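Local coordinates for adapter protein MecA 1 (Bacillus subtilis, PDB 3JTP), which acts as an adapter that delivers unfolded and aggregated proteins, and the competence factor ComK, to the ClpC protease, its C-terminal domain being the part that binds ClpC, at residues 7-19 / 34-47. The protein carries 3 engineered substitutions. Sequence-based numbering, arbitrary orientation.
Sequences LQFVLRFGDFEDV and LYSFENRYYLYVDF
Phe-9, Leu-11 and Phe-13 pair with Val-45, Leu-43 and Tyr-41, joining strand 8-13 to the middle strand, 40-46, of the antiparallel sheet in the ClpC-binding C-terminal domain of MecA. Strand 40-46 also forms a beta hairpin with strand 31-37, linked by a type I' turn from Phe-37 to Arg-40.

Six backbone hydrogen bonds tie the three pairs. Phe-13 N to Tyr-41 O is short, 2.7 Å, and nearly straight. Beyond them, Phe-47 N gives a weak bond to Leu-7 O.

Phe-9, Leu-11, Phe-13, Leu-43 and Val-45 share one face, mostly apolar. Phe-13 sets its ring edge against Leu-43, with CE2 3.7 Å from Leu-43 CB. Val-19 CG2 lies over one face of the Phe-13 ring and also meets Tyr-41 CB at 3.9 Å. Leu-11 and Phe-9 continue this layer under helix 54-65.

On the face of Val-10, Tyr-42 reaches Leu-76 of helix 73-79. Val-10 forks between two tyrosines: CG1 meets the edge of Tyr-42, and CG2 that of Tyr-44. Arg-12 and Arg-40 run side by side, like charges with NE of Arg-12 3.8 Å from NH2 of Arg-40.

The Tyr-41 ring packs against Phe-16. Phe-16 CG stands anti to the backbone N (chi1 -162°), which brings CD1 over the centre of the Tyr-41 ring. With that ring cut back to an alanine, a gap is likely to open beneath Phe-16, leaving its ring less firmly placed. Phe-16 CD1 lies 3.9 Å from Tyr-41 CE1.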
loop_
_atom_site.group_PDB
_atom_site.type_symbol
_atom_site.label_atom_id
_atom_site.label_comp_id
_atom_site.label_asym_id
_atom_site.label_seq_id
_atom_site.Cartn_x
_atom_site.Cartn_y
_atom_site.Cartn_z
ATOM N N LEU A 7 10.844 -8.356 -2.315
ATOM C CA LEU A 7 10.653 -8.344 -0.864
ATOM C C LEU A 7 9.360 -7.626 -0.445
ATOM O O LEU A 7 8.665 -7.021 -1.273
ATOM C CB LEU A 7 11.870 -7.734 -0.162
ATOM C CG LEU A 7 12.383 -6.364 -0.624
ATOM C CD1 LEU A 7 13.476 -5.856 0.328
ATOM C CD2 LEU A 7 12.891 -6.382 -2.070
ATOM N N GLN A 8 9.050 -7.703 0.845
ATOM C CA GLN A 8 7.788 -7.202 1.378
ATOM C C GLN A 8 7.922 -5.887 2.157
ATOM O O GLN A 8 8.969 -5.586 2.735
ATOM C CB GLN A 8 7.122 -8.287 2.225
ATOM C CG GLN A 8 6.424 -9.343 1.376
ATOM C CD GLN A 8 6.858 -10.766 1.697
ATOM O OE1 GLN A 8 6.984 -11.593 0.796
ATOM N NE2 GLN A 8 7.098 -11.053 2.974
ATOM N N PHE A 9 6.862 -5.088 2.131
ATOM C CA PHE A 9 6.845 -3.821 2.845
ATOM C C PHE A 9 5.475 -3.537 3.422
ATOM O O PHE A 9 4.450 -3.849 2.806
ATOM C CB PHE A 9 7.239 -2.661 1.931
ATOM C CG PHE A 9 8.688 -2.631 1.586
ATOM C CD1 PHE A 9 9.578 -1.878 2.342
ATOM C CD2 PHE A 9 9.176 -3.358 0.501
ATOM C CE1 PHE A 9 10.937 -1.852 2.024
ATOM C CE2 PHE A 9 10.528 -3.336 0.175
ATOM C CZ PHE A 9 11.410 -2.584 0.934
ATOM N N VAL A 10 5.456 -2.954 4.614
ATOM C CA VAL A 10 4.245 -2.319 5.076
ATOM C C VAL A 10 4.492 -0.831 5.088
ATOM O O VAL A 10 5.418 -0.360 5.748
ATOM C CB VAL A 10 3.869 -2.730 6.470
ATOM C CG1 VAL A 10 2.791 -1.799 6.976
ATOM C CG2 VAL A 10 3.393 -4.175 6.487
ATOM N N LEU A 11 3.651 -0.097 4.365
ATOM C CA LEU A 11 3.787 1.351 4.246
ATOM C C LEU A 11 2.609 2.016 4.940
ATOM O O LEU A 11 1.467 1.552 4.823
ATOM C CB LEU A 11 3.825 1.762 2.772
ATOM C CG LEU A 11 4.839 1.016 1.898
ATOM C CD1 LEU A 11 4.686 1.427 0.451
ATOM C CD2 LEU A 11 6.268 1.233 2.366
ATOM N N ARG A 12 2.864 3.094 5.675
ATOM C CA ARG A 12 1.774 3.754 6.367
ATOM C C ARG A 12 1.435 5.085 5.735
ATOM O O ARG A 12 2.332 5.868 5.361
ATOM C CB ARG A 12 2.079 3.944 7.843
ATOM C CG ARG A 12 3.113 5.010 8.144
ATOM C CD ARG A 12 3.122 5.308 9.649
ATOM N NE ARG A 12 4.165 6.266 10.013
ATOM C CZ ARG A 12 5.454 5.965 10.011
ATOM N NH1 ARG A 12 5.810 4.747 9.647
ATOM N NH2 ARG A 12 6.374 6.873 10.346
ATOM N N PHE A 13 0.136 5.334 5.625
ATOM C CA PHE A 13 -0.368 6.577 5.044
ATOM C C PHE A 13 -1.073 7.396 6.105
ATOM O O PHE A 13 -1.901 6.877 6.838
ATOM C CB PHE A 13 -1.352 6.280 3.908
ATOM C CG PHE A 13 -0.730 5.593 2.729
ATOM C CD1 PHE A 13 -0.506 6.280 1.543
ATOM C CD2 PHE A 13 -0.372 4.249 2.799
ATOM C CE1 PHE A 13 0.054 5.647 0.450
ATOM C CE2 PHE A 13 0.202 3.604 1.698
ATOM C CZ PHE A 13 0.413 4.313 0.523
ATOM N N GLY A 14 -0.763 8.686 6.158
ATOM C CA GLY A 14 -1.415 9.581 7.096
ATOM C C GLY A 14 -2.897 9.787 6.815
ATOM O O GLY A 14 -3.663 10.078 7.722
ATOM N N ASP A 15 -3.315 9.648 5.561
ATOM C CA ASP A 15 -4.742 9.717 5.277
ATOM C C ASP A 15 -5.141 9.055 3.961
ATOM O O ASP A 15 -4.312 8.794 3.100
ATOM C CB ASP A 15 -5.248 11.161 5.335
ATOM C CG ASP A 15 -4.711 12.008 4.198
ATOM O OD1 ASP A 15 -3.741 11.562 3.547
ATOM O OD2 ASP A 15 -5.251 13.115 3.955
ATOM N N PHE A 16 -6.426 8.781 3.824
ATOM C CA PHE A 16 -6.920 8.072 2.662
ATOM C C PHE A 16 -6.621 8.764 1.322
ATOM O O PHE A 16 -6.404 8.083 0.326
ATOM C CB PHE A 16 -8.418 7.793 2.801
ATOM C CG PHE A 16 -8.897 6.725 1.897
ATOM C CD1 PHE A 16 -8.271 5.495 1.892
ATOM C CD2 PHE A 16 -9.947 6.950 1.033
ATOM C CE1 PHE A 16 -8.682 4.492 1.041
ATOM C CE2 PHE A 16 -10.372 5.964 0.182
ATOM C CZ PHE A 16 -9.742 4.724 0.188
ATOM N N GLU A 17 -6.603 10.096 1.283
ATOM C CA GLU A 17 -6.379 10.774 0.004
ATOM C C GLU A 17 -5.028 10.381 -0.566
ATOM O O GLU A 17 -4.881 10.244 -1.775
ATOM C CB GLU A 17 -6.489 12.305 0.100
ATOM C CG GLU A 17 -7.581 12.809 1.039
ATOM C CD GLU A 17 -8.976 12.368 0.625
ATOM O OE1 GLU A 17 -9.886 12.366 1.498
ATOM O OE2 GLU A 17 -9.155 12.038 -0.576
ATOM N N ASP A 18 -4.042 10.183 0.298
ATOM C CA ASP A 18 -2.715 9.835 -0.180
ATOM C C ASP A 18 -2.691 8.424 -0.748
ATOM O O ASP A 18 -1.935 8.154 -1.666
ATOM C CB ASP A 18 -1.669 9.990 0.922
ATOM C CG ASP A 18 -1.409 11.456 1.281
ATOM O OD1 ASP A 18 -1.802 12.331 0.481
ATOM O OD2 ASP A 18 -0.829 11.730 2.359
ATOM N N VAL A 19 -3.510 7.529 -0.201
ATOM C CA VAL A 19 -3.674 6.199 -0.806
ATOM C C VAL A 19 -4.264 6.315 -2.220
ATOM O O VAL A 19 -3.712 5.769 -3.165
ATOM C CB VAL A 19 -4.546 5.266 0.052
ATOM C CG1 VAL A 19 -4.632 3.861 -0.600
ATOM C CG2 VAL A 19 -3.988 5.185 1.509
ATOM N N LEU A 34 -4.677 -3.616 1.705
ATOM C CA LEU A 34 -4.876 -2.378 2.443
ATOM C C LEU A 34 -5.627 -2.611 3.752
ATOM O O LEU A 34 -6.651 -3.293 3.765
ATOM C CB LEU A 34 -5.617 -1.358 1.562
ATOM C CG LEU A 34 -5.892 0.016 2.180
ATOM C CD1 LEU A 34 -4.636 0.904 2.201
ATOM C CD2 LEU A 34 -7.029 0.708 1.423
ATOM N N TYR A 35 -5.107 -2.042 4.842
ATOM C CA TYR A 35 -5.743 -2.100 6.155
ATOM C C TYR A 35 -5.910 -0.679 6.709
ATOM O O TYR A 35 -5.204 0.235 6.277
ATOM C CB TYR A 35 -4.875 -2.881 7.162
ATOM C CG TYR A 35 -4.629 -4.338 6.857
ATOM C CD1 TYR A 35 -5.311 -5.352 7.532
ATOM C CD2 TYR A 35 -3.688 -4.706 5.913
ATOM C CE1 TYR A 35 -5.064 -6.692 7.248
ATOM C CE2 TYR A 35 -3.440 -6.028 5.622
ATOM C CZ TYR A 35 -4.123 -7.011 6.281
ATOM O OH TYR A 35 -3.841 -8.309 5.944
ATOM N N SER A 36 -6.811 -0.494 7.677
ATOM C CA SER A 36 -6.735 0.687 8.552
ATOM C C SER A 36 -6.358 0.255 9.949
ATOM O O SER A 36 -6.587 -0.893 10.331
ATOM C CB SER A 36 -8.046 1.491 8.614
ATOM O OG SER A 36 -9.176 0.671 8.862
ATOM N N PHE A 37 -5.802 1.188 10.714
ATOM C CA PHE A 37 -5.401 0.910 12.074
ATOM C C PHE A 37 -5.084 2.226 12.785
ATOM O O PHE A 37 -4.227 2.997 12.348
ATOM C CB PHE A 37 -4.205 -0.053 12.076
ATOM C CG PHE A 37 -3.708 -0.414 13.448
ATOM C CD1 PHE A 37 -4.477 -1.200 14.297
ATOM C CD2 PHE A 37 -2.456 0.009 13.880
ATOM C CE1 PHE A 37 -4.011 -1.541 15.579
ATOM C CE2 PHE A 37 -1.982 -0.330 15.157
ATOM C CZ PHE A 37 -2.760 -1.100 16.006
ATOM N N GLU A 38 -5.812 2.497 13.864
ATOM C CA GLU A 38 -5.540 3.663 14.685
ATOM C C GLU A 38 -5.454 4.943 13.861
ATOM O O GLU A 38 -4.502 5.706 14.007
ATOM C CB GLU A 38 -4.210 3.491 15.427
ATOM C CG GLU A 38 -4.203 2.435 16.499
ATOM C CD GLU A 38 -5.316 2.631 17.503
ATOM O OE1 GLU A 38 -5.596 3.799 17.881
ATOM O OE2 GLU A 38 -5.908 1.610 17.916
ATOM N N ASN A 39 -6.429 5.177 12.994
ATOM C CA ASN A 39 -6.512 6.460 12.288
ATOM C C ASN A 39 -5.619 6.547 11.067
ATOM O O ASN A 39 -5.677 7.520 10.338
ATOM C CB ASN A 39 -6.186 7.636 13.228
ATOM C CG ASN A 39 -6.812 7.483 14.609
ATOM O OD1 ASN A 39 -6.126 7.595 15.637
ATOM N ND2 ASN A 39 -8.118 7.210 14.639
ATOM N N ARG A 40 -4.788 5.542 10.833
ATOM C CA ARG A 40 -3.966 5.557 9.633
ATOM C C ARG A 40 -4.268 4.393 8.698
ATOM O O ARG A 40 -5.036 3.499 9.046
ATOM C CB ARG A 40 -2.490 5.657 9.989
ATOM C CG ARG A 40 -2.226 6.870 10.856
ATOM C CD ARG A 40 -0.906 7.534 10.563
ATOM N NE ARG A 40 0.226 6.861 11.188
ATOM C CZ ARG A 40 0.676 7.142 12.409
ATOM N NH1 ARG A 40 0.070 8.080 13.129
ATOM N NH2 ARG A 40 1.728 6.486 12.908
ATOM N N TYR A 41 -3.717 4.441 7.491
ATOM C CA TYR A 41 -3.918 3.364 6.517
ATOM C C TYR A 41 -2.583 2.679 6.291
ATOM O O TYR A 41 -1.528 3.319 6.332
ATOM C CB TYR A 41 -4.526 3.891 5.198
ATOM C CG TYR A 41 -5.947 4.367 5.395
ATOM C CD1 TYR A 41 -7.021 3.503 5.213
ATOM C CD2 TYR A 41 -6.216 5.668 5.822
ATOM C CE1 TYR A 41 -8.322 3.921 5.432
ATOM C CE2 TYR A 41 -7.521 6.096 6.053
ATOM C CZ TYR A 41 -8.570 5.213 5.851
ATOM O OH TYR A 41 -9.871 5.628 6.058
ATOM N N TYR A 42 -2.626 1.373 6.089
ATOM C CA TYR A 42 -1.418 0.597 5.915
ATOM C C TYR A 42 -1.551 -0.245 4.668
ATOM O O TYR A 42 -2.557 -0.919 4.464
ATOM C CB TYR A 42 -1.172 -0.289 7.148
ATOM C CG TYR A 42 -0.865 0.521 8.381
ATOM C CD1 TYR A 42 0.440 0.695 8.809
ATOM C CD2 TYR A 42 -1.885 1.132 9.105
ATOM C CE1 TYR A 42 0.726 1.445 9.937
ATOM C CE2 TYR A 42 -1.606 1.890 10.239
ATOM C CZ TYR A 42 -0.300 2.040 10.649
ATOM O OH TYR A 42 -0.013 2.788 11.773
ATOM N N LEU A 43 -0.545 -0.176 3.815
ATOM C CA LEU A 43 -0.580 -0.913 2.572
ATOM C C LEU A 43 0.383 -2.051 2.751
ATOM O O LEU A 43 1.583 -1.831 2.813
ATOM C CB LEU A 43 -0.060 -0.055 1.420
ATOM C CG LEU A 43 -0.798 0.043 0.079
ATOM C CD1 LEU A 43 0.188 0.208 -1.082
ATOM C CD2 LEU A 43 -1.708 -1.125 -0.149
ATOM N N TYR A 44 -0.105 -3.272 2.820
ATOM C CA TYR A 44 0.855 -4.354 2.703
ATOM C C TYR A 44 1.299 -4.482 1.241
ATOM O O TYR A 44 0.476 -4.638 0.352
ATOM C CB TYR A 44 0.296 -5.662 3.215
ATOM C CG TYR A 44 1.279 -6.792 3.060
ATOM C CD1 TYR A 44 2.476 -6.803 3.771
ATOM C CD2 TYR A 44 1.008 -7.852 2.201
ATOM C CE1 TYR A 44 3.381 -7.830 3.620
ATOM C CE2 TYR A 44 1.899 -8.893 2.048
ATOM C CZ TYR A 44 3.080 -8.877 2.749
ATOM O OH TYR A 44 3.950 -9.922 2.573
ATOM N N VAL A 45 2.595 -4.398 0.991
ATOM C CA VAL A 45 3.080 -4.379 -0.387
ATOM C C VAL A 45 4.059 -5.500 -0.713
ATOM O O VAL A 45 5.195 -5.499 -0.229
ATOM C CB VAL A 45 3.763 -3.062 -0.715
ATOM C CG1 VAL A 45 4.325 -3.110 -2.140
ATOM C CG2 VAL A 45 2.778 -1.941 -0.570
ATOM N N ASP A 46 3.623 -6.435 -1.552
ATOM C CA ASP A 46 4.455 -7.563 -1.947
ATOM C C ASP A 46 4.871 -7.434 -3.395
ATOM O O ASP A 46 4.063 -7.633 -4.306
ATOM C CB ASP A 46 3.714 -8.886 -1.753
ATOM C CG ASP A 46 4.617 -10.094 -1.977
ATOM O OD1 ASP A 46 5.822 -9.881 -2.255
ATOM O OD2 ASP A 46 4.127 -11.249 -1.871
ATOM N N PHE A 47 6.137 -7.093 -3.600
ATOM C CA PHE A 47 6.701 -7.009 -4.936
ATOM C C PHE A 47 7.124 -8.402 -5.434
ATOM O O PHE A 47 7.965 -8.518 -6.323
ATOM C CB PHE A 47 7.912 -6.081 -4.919
ATOM C CG PHE A 47 7.579 -4.634 -4.647
ATOM C CD1 PHE A 47 7.008 -3.840 -5.630
ATOM C CD2 PHE A 47 7.865 -4.061 -3.413
ATOM C CE1 PHE A 47 6.719 -2.504 -5.391
ATOM C CE2 PHE A 47 7.576 -2.714 -3.166
ATOM C CZ PHE A 47 7.002 -1.937 -4.159
#